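Local atomic coordinates of Glyco_hydro_cc domain-containing protein (Cryptococcus neoformans, PDB entry 6UBC), a protein that probably binds beta-1,3-glucan oligosaccharides, as a subgroup VII member of glycoside hydrolase family 128, whose enzymes cleave beta-1,3-glucans. Residues P275-P280 and S312-A317; L308-M313 and T334-T339; I338-I343 and W367-A372; D354-Y359 and D403-A408. All blocks are in the same frame, centred on the assembly; numbering follows the deposited sequence.

Contact 1 (P275-P280 and S312-A317); sequences PDCSTP and SMCHQA
A disulfide bridge, Cys277 to Cys314, fastens together two loops that follow neighbouring parallel strands, 268-270 and 307-309, of a (beta/alpha)8-barrel glycosidase fold. The sulfurs SG of Cys277 and SG of Cys314 are 2.1 Å apart, with a torsion of 86° about the bond, near the value a relaxed disulfide prefers. Beside this covalent tie Asp276 supplies a polar one. Its CG lies between the backbone N and the carbonyl carbon (chi1 57°), which turns the carboxylate across to the turn Met313-Gln316. There the backbone N of Cys314 gives a hydrogen bond of 2.9 Å to OD1 of Asp276, on the syn lone pair. The other oxygen, OD2, accepts two hydrogen bonds from one residue: from the main-chain N of His315 at 3.1 Å and from its ring ND1 at 2.7 Å. Both come to the same face of the carboxylate, the ring nitrogen well above its plane. Aspartate suits the place because a short, two-oxygen acceptor can serve successive N-H groups of a turn. On the buried flank Met313, bent at chi2 and chi3, brings its CE to 3.9 Å from CG of Pro275, the two side chains crossing at about a right angle, while Trp324 covers both. The imidazole of His315 also brings CE1 to the carbonyl O of Asp276, in the ring plane and 3.2 Å away.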
loop_
_atom_site.group_PDB
_atom_site.type_symbol
_atom_site.label_atom_id
_atom_site.label_comp_id
_atom_site.label_asym_id
_atom_site.label_seq_id
_atom_site.Cartn_x
_atom_site.Cartn_y
_atom_site.Cartn_z
ATOM N N PRO A 275 -10.033 3.888 -4.972
ATOM C CA PRO A 275 -11.185 4.701 -5.297
ATOM C C PRO A 275 -11.795 4.333 -6.660
ATOM O O PRO A 275 -12.981 4.726 -6.925
ATOM C CB PRO A 275 -10.652 6.150 -5.222
ATOM C CG PRO A 275 -9.165 5.975 -5.556
ATOM C CD PRO A 275 -8.798 4.664 -4.872
ATOM N N ASP A 276 -11.026 3.664 -7.514
ATOM C CA ASP A 276 -11.445 3.270 -8.881
ATOM C C ASP A 276 -12.316 2.012 -8.840
ATOM O O ASP A 276 -12.803 1.614 -9.925
ATOM C CB ASP A 276 -10.233 3.101 -9.799
ATOM C CG ASP A 276 -9.208 2.116 -9.331
ATOM O OD1 ASP A 276 -9.017 2.001 -8.073
ATOM O OD2 ASP A 276 -8.592 1.460 -10.215
ATOM N N CYS A 277 -12.519 1.402 -7.693
ATOM C CA CYS A 277 -13.382 0.199 -7.546
ATOM C C CYS A 277 -14.565 0.504 -6.637
ATOM O O CYS A 277 -14.413 1.271 -5.666
ATOM C CB CYS A 277 -12.616 -0.985 -6.982
ATOM S SG CYS A 277 -11.924 -2.022 -8.307
ATOM N N SER A 278 -15.660 -0.233 -6.831
ATOM C CA SER A 278 -16.916 -0.083 -6.045
ATOM C C SER A 278 -17.216 -1.331 -5.188
ATOM O O SER A 278 -18.210 -1.342 -4.457
ATOM C CB SER A 278 -18.026 0.219 -6.988
ATOM O OG SER A 278 -18.127 -0.809 -7.944
ATOM N N THR A 279 -16.367 -2.341 -5.222
ATOM C CA THR A 279 -16.620 -3.635 -4.551
ATOM C C THR A 279 -16.089 -3.546 -3.137
ATOM O O THR A 279 -15.395 -2.595 -2.752
ATOM C CB THR A 279 -16.043 -4.724 -5.462
ATOM O OG1 THR A 279 -14.693 -4.376 -5.764
ATOM C CG2 THR A 279 -16.802 -4.817 -6.768
ATOM N N PRO A 280 -16.465 -4.501 -2.276
ATOM C CA PRO A 280 -16.050 -4.465 -0.873
ATOM C C PRO A 280 -14.561 -4.179 -0.596
ATOM O O PRO A 280 -13.720 -4.739 -1.242
ATOM C CB PRO A 280 -16.452 -5.867 -0.362
ATOM C CG PRO A 280 -17.654 -6.209 -1.213
ATOM C CD PRO A 280 -17.429 -5.579 -2.569
ATOM N N SER A 312 -4.333 4.253 -4.402
ATOM C CA SER A 312 -4.053 2.959 -5.045
ATOM C C SER A 312 -5.115 2.642 -6.095
ATOM O O SER A 312 -6.277 2.622 -5.740
ATOM C CB SER A 312 -4.016 1.844 -4.010
ATOM O OG SER A 312 -5.133 1.918 -3.109
ATOM N N MET A 313 -4.686 2.199 -7.274
ATOM C CA MET A 313 -5.629 1.732 -8.327
ATOM C C MET A 313 -5.882 0.212 -8.213
ATOM O O MET A 313 -4.959 -0.620 -8.410
ATOM C CB MET A 313 -5.131 2.074 -9.728
ATOM C CG MET A 313 -4.995 3.571 -9.957
ATOM S SD MET A 313 -6.481 4.588 -9.747
ATOM C CE MET A 313 -6.319 5.074 -8.023
ATOM N N CYS A 314 -7.143 -0.157 -8.105
ATOM C CA CYS A 314 -7.494 -1.608 -8.151
ATOM C C CYS A 314 -7.239 -2.130 -9.559
ATOM O O CYS A 314 -6.985 -3.317 -9.658
ATOM C CB CYS A 314 -8.930 -1.884 -7.713
ATOM S SG CYS A 314 -10.117 -1.181 -8.869
ATOM N N HIS A 315 -7.293 -1.282 -10.589
ATOM C CA HIS A 315 -7.198 -1.718 -12.017
ATOM C C HIS A 315 -5.741 -1.991 -12.406
ATOM O O HIS A 315 -5.534 -2.395 -13.545
ATOM C CB HIS A 315 -7.910 -0.785 -12.958
ATOM C CG HIS A 315 -9.391 -0.824 -12.846
ATOM N ND1 HIS A 315 -10.096 0.025 -12.001
ATOM C CD2 HIS A 315 -10.307 -1.633 -13.473
ATOM C CE1 HIS A 315 -11.401 -0.266 -12.117
ATOM N NE2 HIS A 315 -11.569 -1.227 -13.058
ATOM N N GLN A 316 -4.771 -1.752 -11.523
ATOM C CA GLN A 316 -3.339 -2.093 -11.756
ATOM C C GLN A 316 -2.932 -1.404 -13.074
ATOM O O GLN A 316 -3.279 -0.224 -13.272
ATOM C CB GLN A 316 -3.164 -3.621 -11.788
ATOM C CG GLN A 316 -3.625 -4.273 -10.487
ATOM C CD GLN A 316 -3.184 -5.714 -10.409
ATOM O OE1 GLN A 316 -1.965 -5.976 -10.279
ATOM N NE2 GLN A 316 -4.181 -6.608 -10.523
ATOM N N ALA A 317 -2.299 -2.126 -13.998
ATOM C CA ALA A 317 -1.746 -1.459 -15.191
ATOM C C ALA A 317 -2.874 -1.157 -16.175
ATOM O O ALA A 317 -2.670 -0.297 -17.058
ATOM C CB ALA A 317 -0.652 -2.333 -15.759
#

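Contact 2 (L308-M313 and T334-T339); sequences LISPSM and TSWDIT
Ser310 places its CB over one face of the indole of Trp336, 3.6 Å from the centroid of the five-membered ring, in a CH-pi contact only 15° off the ring normal. So small a residue lets the broad ring come close to the backbone. Around this pair the main chains are bonded directly. The N of Ser310 gives a hydrogen bond of 2.9 Å to O of Ile338, and O of Leu308 accepts twice, from N of Asp337 at 2.8 Å and from N of Ile338 at 3.1 Å. Asp337 also returns a side-chain bond: its OD2 receives N of Leu308 at 2.9 Å in an almost straight line (178°), approached on the anti side of the carboxylate. Between these bonds Ile309 and Ile338 form a single beta bridge, their side chains running side by side with CG1 of Ile309 3.8 Å from CB of Ile338. It is a lone bridge where strand 307-309 meets the chain entering strand 339-345, consistent with the closing of the barrel here. Further out, the pieces are positioned by their own neighbours. A chi1 of 59° tucks the indole of Trp336 over its own backbone and forward along the chain, toward Thr339, whose OG1 accepts from NE1 of Trp336 at 2.9 Å; Lys364 adds a cation-pi contact to the indole, and Tyr362 meets it edge to face. OD1 of Asp337 is paired with Lys302 in a salt bridge, and helix 287-298 packs on Leu308 through Trp294 and Ile298.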
loop_
_atom_site.group_PDB
_atom_site.type_symbol
_atom_site.label_atom_id
_atom_site.label_comp_id
_atom_site.label_asym_id
_atom_site.label_seq_id
_atom_site.Cartn_x
_atom_site.Cartn_y
_atom_site.Cartn_z
ATOM N N LEU A 308 3.756 12.253 0.832
ATOM C CA LEU A 308 2.422 11.939 0.276
ATOM C C LEU A 308 2.508 10.758 -0.686
ATOM O O LEU A 308 3.261 10.780 -1.664
ATOM C CB LEU A 308 1.826 13.116 -0.436
ATOM C CG LEU A 308 1.727 14.376 0.417
ATOM C CD1 LEU A 308 0.885 15.374 -0.334
ATOM C CD2 LEU A 308 1.140 14.073 1.789
ATOM N N ILE A 309 1.750 9.715 -0.361
ATOM C CA ILE A 309 1.651 8.503 -1.194
ATOM C C ILE A 309 0.279 8.540 -1.889
ATOM O O ILE A 309 -0.727 8.754 -1.247
ATOM C CB ILE A 309 1.885 7.275 -0.327
ATOM C CG1 ILE A 309 3.319 7.328 0.223
ATOM C CG2 ILE A 309 1.617 5.988 -1.063
ATOM C CD1 ILE A 309 3.366 7.222 1.735
ATOM N N SER A 310 0.247 8.273 -3.177
ATOM C CA SER A 310 -0.950 8.479 -4.039
ATOM C C SER A 310 -2.043 7.502 -3.611
ATOM O O SER A 310 -1.788 6.515 -2.901
ATOM C CB SER A 310 -0.602 8.276 -5.491
ATOM O OG SER A 310 -0.543 6.922 -5.872
ATOM N N PRO A 311 -3.296 7.719 -4.085
ATOM C CA PRO A 311 -4.285 6.646 -4.025
ATOM C C PRO A 311 -3.802 5.407 -4.788
ATOM O O PRO A 311 -2.981 5.502 -5.702
ATOM C CB PRO A 311 -5.549 7.211 -4.720
ATOM C CG PRO A 311 -5.317 8.736 -4.681
ATOM C CD PRO A 311 -3.801 8.882 -4.851
ATOM N N SER A 312 -4.333 4.253 -4.402
ATOM C CA SER A 312 -4.053 2.959 -5.045
ATOM C C SER A 312 -5.115 2.642 -6.095
ATOM O O SER A 312 -6.277 2.622 -5.740
ATOM C CB SER A 312 -4.016 1.844 -4.010
ATOM O OG SER A 312 -5.133 1.918 -3.109
ATOM N N MET A 313 -4.686 2.199 -7.274
ATOM C CA MET A 313 -5.629 1.732 -8.327
ATOM C C MET A 313 -5.882 0.212 -8.213
ATOM O O MET A 313 -4.959 -0.620 -8.410
ATOM C CB MET A 313 -5.131 2.074 -9.728
ATOM C CG MET A 313 -4.995 3.571 -9.957
ATOM S SD MET A 313 -6.481 4.588 -9.747
ATOM C CE MET A 313 -6.319 5.074 -8.023
ATOM N N THR A 334 -1.712 19.795 -5.632
ATOM C CA THR A 334 -0.472 19.315 -4.945
ATOM C C THR A 334 -0.254 17.862 -5.328
ATOM O O THR A 334 -1.180 17.044 -5.047
ATOM C CB THR A 334 -0.572 19.447 -3.425
ATOM O OG1 THR A 334 -0.670 20.852 -3.179
ATOM C CG2 THR A 334 0.593 18.811 -2.694
ATOM N N SER A 335 0.844 17.532 -6.001
ATOM C CA SER A 335 1.023 16.145 -6.512
ATOM C C SER A 335 1.484 15.254 -5.353
ATOM O O SER A 335 1.815 15.750 -4.240
ATOM C CB SER A 335 1.897 15.991 -7.753
ATOM O OG SER A 335 1.674 14.656 -8.357
ATOM N N TRP A 336 1.547 13.968 -5.618
ATOM C CA TRP A 336 2.086 13.021 -4.637
ATOM C C TRP A 336 3.610 12.945 -4.781
ATOM O O TRP A 336 4.143 13.323 -5.876
ATOM C CB TRP A 336 1.433 11.665 -4.791
ATOM C CG TRP A 336 1.605 11.020 -6.137
ATOM C CD1 TRP A 336 2.629 10.201 -6.498
ATOM C CD2 TRP A 336 0.668 11.001 -7.210
ATOM N NE1 TRP A 336 2.408 9.708 -7.735
ATOM C CE2 TRP A 336 1.191 10.153 -8.191
ATOM C CE3 TRP A 336 -0.572 11.581 -7.431
ATOM C CZ2 TRP A 336 0.541 9.936 -9.390
ATOM C CZ3 TRP A 336 -1.212 11.367 -8.633
ATOM C CH2 TRP A 336 -0.642 10.570 -9.608
ATOM N N ASP A 337 4.256 12.410 -3.744
ATOM C CA ASP A 337 5.718 12.139 -3.766
ATOM C C ASP A 337 5.982 10.728 -4.292
ATOM O O ASP A 337 6.982 10.516 -4.976
ATOM C CB ASP A 337 6.287 12.330 -2.372
ATOM C CG ASP A 337 6.090 13.706 -1.835
ATOM O OD1 ASP A 337 6.512 14.605 -2.507
ATOM O OD2 ASP A 337 5.546 13.856 -0.750
ATOM N N ILE A 338 5.112 9.790 -3.902
ATOM C CA ILE A 338 5.293 8.320 -4.077
ATOM C C ILE A 338 4.037 7.726 -4.724
ATOM O O ILE A 338 2.954 7.978 -4.221
ATOM C CB ILE A 338 5.680 7.651 -2.752
ATOM C CG1 ILE A 338 7.071 8.126 -2.297
ATOM C CG2 ILE A 338 5.601 6.139 -2.866
ATOM C CD1 ILE A 338 7.423 7.661 -0.946
ATOM N N THR A 339 4.226 7.012 -5.832
ATOM C CA THR A 339 3.138 6.374 -6.602
ATOM C C THR A 339 2.831 5.058 -5.867
ATOM O O THR A 339 3.738 4.274 -5.590
ATOM C CB THR A 339 3.487 6.133 -8.066
ATOM O OG1 THR A 339 3.973 7.364 -8.605
ATOM C CG2 THR A 339 2.282 5.661 -8.850
#

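Contact 3 (I338-I343 and W367-A372); sequences ITNLHI and WVTEFA
Ile338 presses CG2 against CD1 of Trp367 at 3.4 Å while its CD1 rides over a face of the indole, a tight apolar start to the pairing of strands 339-345 and 366-375. The parallel ladder runs on through N of Leu341 to O of Trp367 at 2.9 Å and, past a beta bulge that shifts the register by one, through N of Ile343 to O of Glu370 at 3.0 Å. Leu341, Ile343, Val368 and Phe371 face the surrounding helices; the branched aliphatic three fill this side well, CD1 of Ile343 meeting CG2 of Val368 at 3.8 Å. The other face, inside the barrel, carries Trp367 but is otherwise polar: Asn340, His342 and Glu370 point there, and a water sits among them. At the bulge OG1 of Thr369 donates to OD1 of Asn340 at 2.7 Å, in the carbonyl plane on a lone pair, and receives a weak bond from NE2 of His342. Glu370, extended beyond CG (chi2 175°), lays its carboxylate over the face of the His342 ring, the planes 18° apart. Water 1 lies in the ring plane, 2.9 Å from NE2 of His342, and probably donates to OE2 of Glu370. This water and Trp225 hold the carboxylate of Glu370 close to that of Glu273, while Glu274 bonds ND1 of His342, consistent with the carboxylate-lined sugar cleft of barrel glycosidases.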
loop_
_atom_site.group_PDB
_atom_site.type_symbol
_atom_site.label_atom_id
_atom_site.label_comp_id
_atom_site.label_asym_id
_atom_site.label_seq_id
_atom_site.Cartn_x
_atom_site.Cartn_y
_atom_site.Cartn_z
ATOM N N ILE A 338 5.112 9.790 -3.902
ATOM C CA ILE A 338 5.293 8.320 -4.077
ATOM C C ILE A 338 4.037 7.726 -4.724
ATOM O O ILE A 338 2.954 7.978 -4.221
ATOM C CB ILE A 338 5.680 7.651 -2.752
ATOM C CG1 ILE A 338 7.071 8.126 -2.297
ATOM C CG2 ILE A 338 5.601 6.139 -2.866
ATOM C CD1 ILE A 338 7.423 7.661 -0.946
ATOM N N THR A 339 4.226 7.012 -5.832
ATOM C CA THR A 339 3.138 6.374 -6.602
ATOM C C THR A 339 2.831 5.058 -5.867
ATOM O O THR A 339 3.738 4.274 -5.590
ATOM C CB THR A 339 3.487 6.133 -8.066
ATOM O OG1 THR A 339 3.973 7.364 -8.605
ATOM C CG2 THR A 339 2.282 5.661 -8.850
ATOM N N ASN A 340 1.554 4.872 -5.564
ATOM C CA ASN A 340 1.032 3.760 -4.755
ATOM C C ASN A 340 0.531 2.676 -5.684
ATOM O O ASN A 340 -0.453 2.969 -6.438
ATOM C CB ASN A 340 -0.125 4.281 -3.897
ATOM C CG ASN A 340 -0.705 3.277 -2.928
ATOM O OD1 ASN A 340 -0.375 2.102 -2.990
ATOM N ND2 ASN A 340 -1.598 3.753 -2.040
ATOM N N LEU A 341 1.053 1.456 -5.574
ATOM C CA LEU A 341 0.558 0.314 -6.357
ATOM C C LEU A 341 -0.080 -0.729 -5.429
ATOM O O LEU A 341 0.446 -0.990 -4.308
ATOM C CB LEU A 341 1.711 -0.360 -7.115
ATOM C CG LEU A 341 2.054 0.250 -8.472
ATOM C CD1 LEU A 341 2.380 1.716 -8.362
ATOM C CD2 LEU A 341 3.215 -0.537 -9.146
ATOM N N HIS A 342 -1.072 -1.411 -5.992
ATOM C CA HIS A 342 -1.617 -2.703 -5.516
ATOM C C HIS A 342 -1.267 -3.681 -6.622
ATOM O O HIS A 342 -1.672 -3.467 -7.777
ATOM C CB HIS A 342 -3.141 -2.574 -5.280
ATOM C CG HIS A 342 -3.425 -1.888 -3.994
ATOM N ND1 HIS A 342 -4.698 -1.740 -3.528
ATOM C CD2 HIS A 342 -2.592 -1.293 -3.132
ATOM C CE1 HIS A 342 -4.625 -1.051 -2.417
ATOM N NE2 HIS A 342 -3.339 -0.740 -2.122
ATOM N N ILE A 343 -0.526 -4.730 -6.265
ATOM C CA ILE A 343 -0.123 -5.735 -7.265
ATOM C C ILE A 343 -0.812 -7.050 -6.933
ATOM O O ILE A 343 -0.514 -7.636 -5.875
ATOM C CB ILE A 343 1.395 -5.844 -7.312
ATOM C CG1 ILE A 343 1.998 -4.508 -7.753
ATOM C CG2 ILE A 343 1.844 -6.927 -8.265
ATOM C CD1 ILE A 343 3.520 -4.540 -7.873
ATOM N N TRP A 367 5.634 2.816 -3.909
ATOM C CA TRP A 367 5.345 1.962 -2.753
ATOM C C TRP A 367 4.304 0.955 -3.202
ATOM O O TRP A 367 3.275 1.351 -3.775
ATOM C CB TRP A 367 4.843 2.759 -1.541
ATOM C CG TRP A 367 5.876 3.398 -0.683
ATOM C CD1 TRP A 367 7.159 3.742 -0.985
ATOM C CD2 TRP A 367 5.676 3.724 0.691
ATOM N NE1 TRP A 367 7.766 4.304 0.081
ATOM C CE2 TRP A 367 6.887 4.304 1.141
ATOM C CE3 TRP A 367 4.597 3.598 1.568
ATOM C CZ2 TRP A 367 7.018 4.824 2.428
ATOM C CZ3 TRP A 367 4.736 4.056 2.867
ATOM C CH2 TRP A 367 5.953 4.657 3.293
ATOM N N VAL A 368 4.581 -0.309 -3.006
ATOM C CA VAL A 368 3.561 -1.378 -3.220
ATOM C C VAL A 368 2.877 -1.545 -1.869
ATOM O O VAL A 368 3.362 -2.336 -1.030
ATOM C CB VAL A 368 4.159 -2.674 -3.784
ATOM C CG1 VAL A 368 3.091 -3.727 -4.069
ATOM C CG2 VAL A 368 4.890 -2.422 -5.088
ATOM N N THR A 369 1.716 -0.942 -1.685
ATOM C CA THR A 369 1.105 -0.917 -0.331
ATOM C C THR A 369 0.321 -2.227 -0.091
ATOM O O THR A 369 0.033 -2.509 1.062
ATOM C CB THR A 369 0.245 0.318 -0.075
ATOM O OG1 THR A 369 -0.829 0.284 -1.021
ATOM C CG2 THR A 369 1.072 1.600 -0.139
ATOM N N GLU A 370 -0.015 -2.985 -1.140
ATOM C CA GLU A 370 -0.679 -4.304 -0.999
ATOM C C GLU A 370 -0.165 -5.162 -2.134
ATOM O O GLU A 370 -0.240 -4.702 -3.300
ATOM C CB GLU A 370 -2.203 -4.207 -1.105
ATOM C CG GLU A 370 -2.873 -3.478 0.013
ATOM C CD GLU A 370 -4.350 -3.251 -0.112
ATOM O OE1 GLU A 370 -4.993 -3.873 -1.017
ATOM O OE2 GLU A 370 -4.882 -2.413 0.692
ATOM N N PHE A 371 0.378 -6.324 -1.868
ATOM C CA PHE A 371 0.513 -7.337 -2.931
ATOM C C PHE A 371 -0.063 -8.663 -2.489
ATOM O O PHE A 371 -0.130 -8.935 -1.292
ATOM C CB PHE A 371 1.955 -7.556 -3.349
ATOM C CG PHE A 371 2.883 -8.208 -2.368
ATOM C CD1 PHE A 371 2.966 -9.591 -2.296
ATOM C CD2 PHE A 371 3.652 -7.442 -1.509
ATOM C CE1 PHE A 371 3.805 -10.182 -1.362
ATOM C CE2 PHE A 371 4.446 -8.031 -0.545
ATOM C CZ PHE A 371 4.530 -9.401 -0.498
ATOM N N ALA A 372 -0.530 -9.410 -3.475
ATOM C CA ALA A 372 -1.122 -10.745 -3.282
ATOM C C ALA A 372 -0.961 -11.587 -4.520
ATOM O O ALA A 372 -0.972 -11.031 -5.608
ATOM C CB ALA A 372 -2.553 -10.638 -2.854
HETATM O O HOH W 1 -3.467 0.499 0.506
#

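Contact 4 (D354-Y359 and D403-A408); sequences DIDYYY and DDRVQA
Arg405 lies against three side chains of helix 348-362, each meeting a different surface of it. Its methylene part runs over the ring of Tyr359, CG standing 3.6 Å from the ring centroid and nearly above it, a CH-pi contact. A bend at chi3 (-53°) then turns the guanidinium away, so that its plane stands 65° from that ring. One face of the guanidinium rests on CG2 of Ile355, which comes within 3.5 Å of CZ of Arg405, an aliphatic branch well matched to a flat, delocalised group. At the edge, NH1 of Arg405 forms a salt bridge with OD1 of Asp356 at 2.7 Å, almost in the guanidinium plane and on the anti lone pair; water 2 bridges the same oxygen to NH2. Asp403 grips the far edge side-on in a second salt bridge, NE to OD1 at 3.0 Å and NH2 to OD2 at 2.8 Å. This Asp356-Arg405-Asp403 network would probably stabilise the arginine's charge. Deeper in, CD1 of Ile355 touches CG2 of Val406 at 3.7 Å. Because OD1 of Asp403 also accepts the backbone N of Arg405, the loop forms an Asx turn, here leading from helix 386-402 into strand 406-411 as an alpha-to-beta connection of the barrel.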
loop_
_atom_site.group_PDB
_atom_site.type_symbol
_atom_site.label_atom_id
_atom_site.label_comp_id
_atom_site.label_asym_id
_atom_site.label_seq_id
_atom_site.Cartn_x
_atom_site.Cartn_y
_atom_site.Cartn_z
ATOM N N ASP A 354 3.102 -4.023 -13.937
ATOM C CA ASP A 354 2.541 -2.955 -13.063
ATOM C C ASP A 354 3.606 -1.894 -12.777
ATOM O O ASP A 354 3.306 -0.678 -12.900
ATOM C CB ASP A 354 1.985 -3.510 -11.751
ATOM C CG ASP A 354 0.685 -4.306 -11.833
ATOM O OD1 ASP A 354 0.007 -4.306 -12.904
ATOM O OD2 ASP A 354 0.336 -4.925 -10.795
ATOM N N ILE A 355 4.807 -2.333 -12.357
ATOM C CA ILE A 355 5.867 -1.375 -11.953
ATOM C C ILE A 355 6.267 -0.546 -13.172
ATOM O O ILE A 355 6.326 0.704 -13.094
ATOM C CB ILE A 355 7.061 -2.063 -11.303
ATOM C CG1 ILE A 355 6.673 -2.829 -10.049
ATOM C CG2 ILE A 355 8.127 -1.000 -11.055
ATOM C CD1 ILE A 355 7.781 -3.693 -9.603
ATOM N N ASP A 356 6.432 -1.213 -14.311
ATOM C CA ASP A 356 6.758 -0.495 -15.570
ATOM C C ASP A 356 5.702 0.560 -15.872
ATOM O O ASP A 356 6.055 1.715 -16.230
ATOM C CB ASP A 356 6.906 -1.445 -16.746
ATOM C CG ASP A 356 8.122 -2.341 -16.728
ATOM O OD1 ASP A 356 9.014 -2.153 -15.915
ATOM O OD2 ASP A 356 8.137 -3.231 -17.527
ATOM N N TYR A 357 4.409 0.207 -15.847
ATOM C CA TYR A 357 3.360 1.154 -16.242
ATOM C C TYR A 357 3.474 2.409 -15.370
ATOM O O TYR A 357 3.466 3.584 -15.890
ATOM C CB TYR A 357 1.962 0.529 -16.203
ATOM C CG TYR A 357 0.928 1.591 -16.431
ATOM C CD1 TYR A 357 0.695 2.122 -17.683
ATOM C CD2 TYR A 357 0.322 2.221 -15.359
ATOM C CE1 TYR A 357 -0.166 3.183 -17.876
ATOM C CE2 TYR A 357 -0.521 3.299 -15.541
ATOM C CZ TYR A 357 -0.779 3.783 -16.814
ATOM O OH TYR A 357 -1.587 4.869 -16.983
ATOM N N TYR A 358 3.538 2.221 -14.050
ATOM C CA TYR A 358 3.465 3.347 -13.105
ATOM C C TYR A 358 4.754 4.167 -13.120
ATOM O O TYR A 358 4.627 5.422 -12.951
ATOM C CB TYR A 358 3.020 2.890 -11.715
ATOM C CG TYR A 358 1.537 2.602 -11.716
ATOM C CD1 TYR A 358 0.611 3.637 -11.699
ATOM C CD2 TYR A 358 1.052 1.321 -11.841
ATOM C CE1 TYR A 358 -0.753 3.406 -11.704
ATOM C CE2 TYR A 358 -0.312 1.048 -11.826
ATOM C CZ TYR A 358 -1.223 2.094 -11.759
ATOM O OH TYR A 358 -2.571 1.867 -11.783
ATOM N N TYR A 359 5.908 3.517 -13.269
ATOM C CA TYR A 359 7.200 4.231 -13.357
ATOM C C TYR A 359 7.307 4.988 -14.699
ATOM O O TYR A 359 7.585 6.211 -14.714
ATOM C CB TYR A 359 8.403 3.325 -13.104
ATOM C CG TYR A 359 9.584 4.184 -12.748
ATOM C CD1 TYR A 359 9.673 4.731 -11.459
ATOM C CD2 TYR A 359 10.499 4.589 -13.701
ATOM C CE1 TYR A 359 10.735 5.548 -11.103
ATOM C CE2 TYR A 359 11.536 5.449 -13.381
ATOM C CZ TYR A 359 11.646 5.921 -12.086
ATOM O OH TYR A 359 12.697 6.706 -11.717
ATOM N N ASP A 403 14.820 -3.972 -7.101
ATOM C CA ASP A 403 14.265 -2.977 -8.039
ATOM C C ASP A 403 14.388 -1.607 -7.400
ATOM O O ASP A 403 13.597 -1.252 -6.489
ATOM C CB ASP A 403 12.839 -3.312 -8.465
ATOM C CG ASP A 403 12.348 -2.495 -9.648
ATOM O OD1 ASP A 403 12.870 -1.366 -9.873
ATOM O OD2 ASP A 403 11.403 -2.995 -10.320
ATOM N N ASP A 404 15.270 -0.781 -7.933
ATOM C CA ASP A 404 15.475 0.567 -7.382
ATOM C C ASP A 404 14.244 1.452 -7.554
ATOM O O ASP A 404 14.205 2.503 -6.874
ATOM C CB ASP A 404 16.648 1.256 -8.094
ATOM C CG ASP A 404 17.987 0.722 -7.573
ATOM O OD1 ASP A 404 17.974 -0.216 -6.688
ATOM O OD2 ASP A 404 19.040 1.278 -7.998
ATOM N N ARG A 405 13.294 1.122 -8.426
ATOM C CA ARG A 405 12.057 1.938 -8.522
ATOM C C ARG A 405 11.148 1.702 -7.298
ATOM O O ARG A 405 10.273 2.560 -7.049
ATOM C CB ARG A 405 11.288 1.613 -9.798
ATOM C CG ARG A 405 11.988 2.017 -11.098
ATOM C CD ARG A 405 11.499 1.332 -12.368
ATOM N NE ARG A 405 11.491 -0.131 -12.291
ATOM C CZ ARG A 405 10.913 -0.932 -13.173
ATOM N NH1 ARG A 405 10.347 -0.427 -14.257
ATOM N NH2 ARG A 405 10.911 -2.242 -13.000
ATOM N N VAL A 406 11.265 0.558 -6.632
ATOM C CA VAL A 406 10.332 0.205 -5.509
ATOM C C VAL A 406 11.021 0.597 -4.209
ATOM O O VAL A 406 12.052 -0.025 -3.851
ATOM C CB VAL A 406 9.964 -1.277 -5.570
ATOM C CG1 VAL A 406 9.177 -1.685 -4.315
ATOM C CG2 VAL A 406 9.176 -1.576 -6.849
ATOM N N GLN A 407 10.496 1.578 -3.502
ATOM C CA GLN A 407 11.152 2.025 -2.232
ATOM C C GLN A 407 10.523 1.366 -1.005
ATOM O O GLN A 407 11.092 1.473 0.064
ATOM C CB GLN A 407 11.066 3.534 -2.024
ATOM C CG GLN A 407 11.539 4.305 -3.207
ATOM C CD GLN A 407 12.998 4.414 -3.052
ATOM O OE1 GLN A 407 13.462 5.140 -2.159
ATOM N NE2 GLN A 407 13.674 3.664 -3.916
ATOM N N ALA A 408 9.374 0.699 -1.143
ATOM C CA ALA A 408 8.732 -0.007 -0.016
ATOM C C ALA A 408 7.690 -0.980 -0.590
ATOM O O ALA A 408 7.126 -0.672 -1.672
ATOM C CB ALA A 408 8.111 1.010 0.950
HETATM O O HOH W 2 10.444 -4.426 -15.292
#

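How the contacts relate
The four contacts follow the barrel from its loops to its outer helices. Contacts 1 and 2 share Ser312 and Met313, and contacts 2 and 3 share Ile338 and Thr339, with centres about 14 Å and 11 Å apart. Contact 3 is the most central, about 4 Å from the chain centre; ND2 of Asn340 joins it to contact 2 by a probable hydrogen bond of 2.9 Å to O of Ser310. Contact 4, about 9 Å away between centres, is tied to it by another, 2.9 Å from N of Val368 to O of Ala408. Ser312 touches His342, bringing the contact 1 loop to the probable sugar site, whereas contact 4 lies at the opposite strand ends.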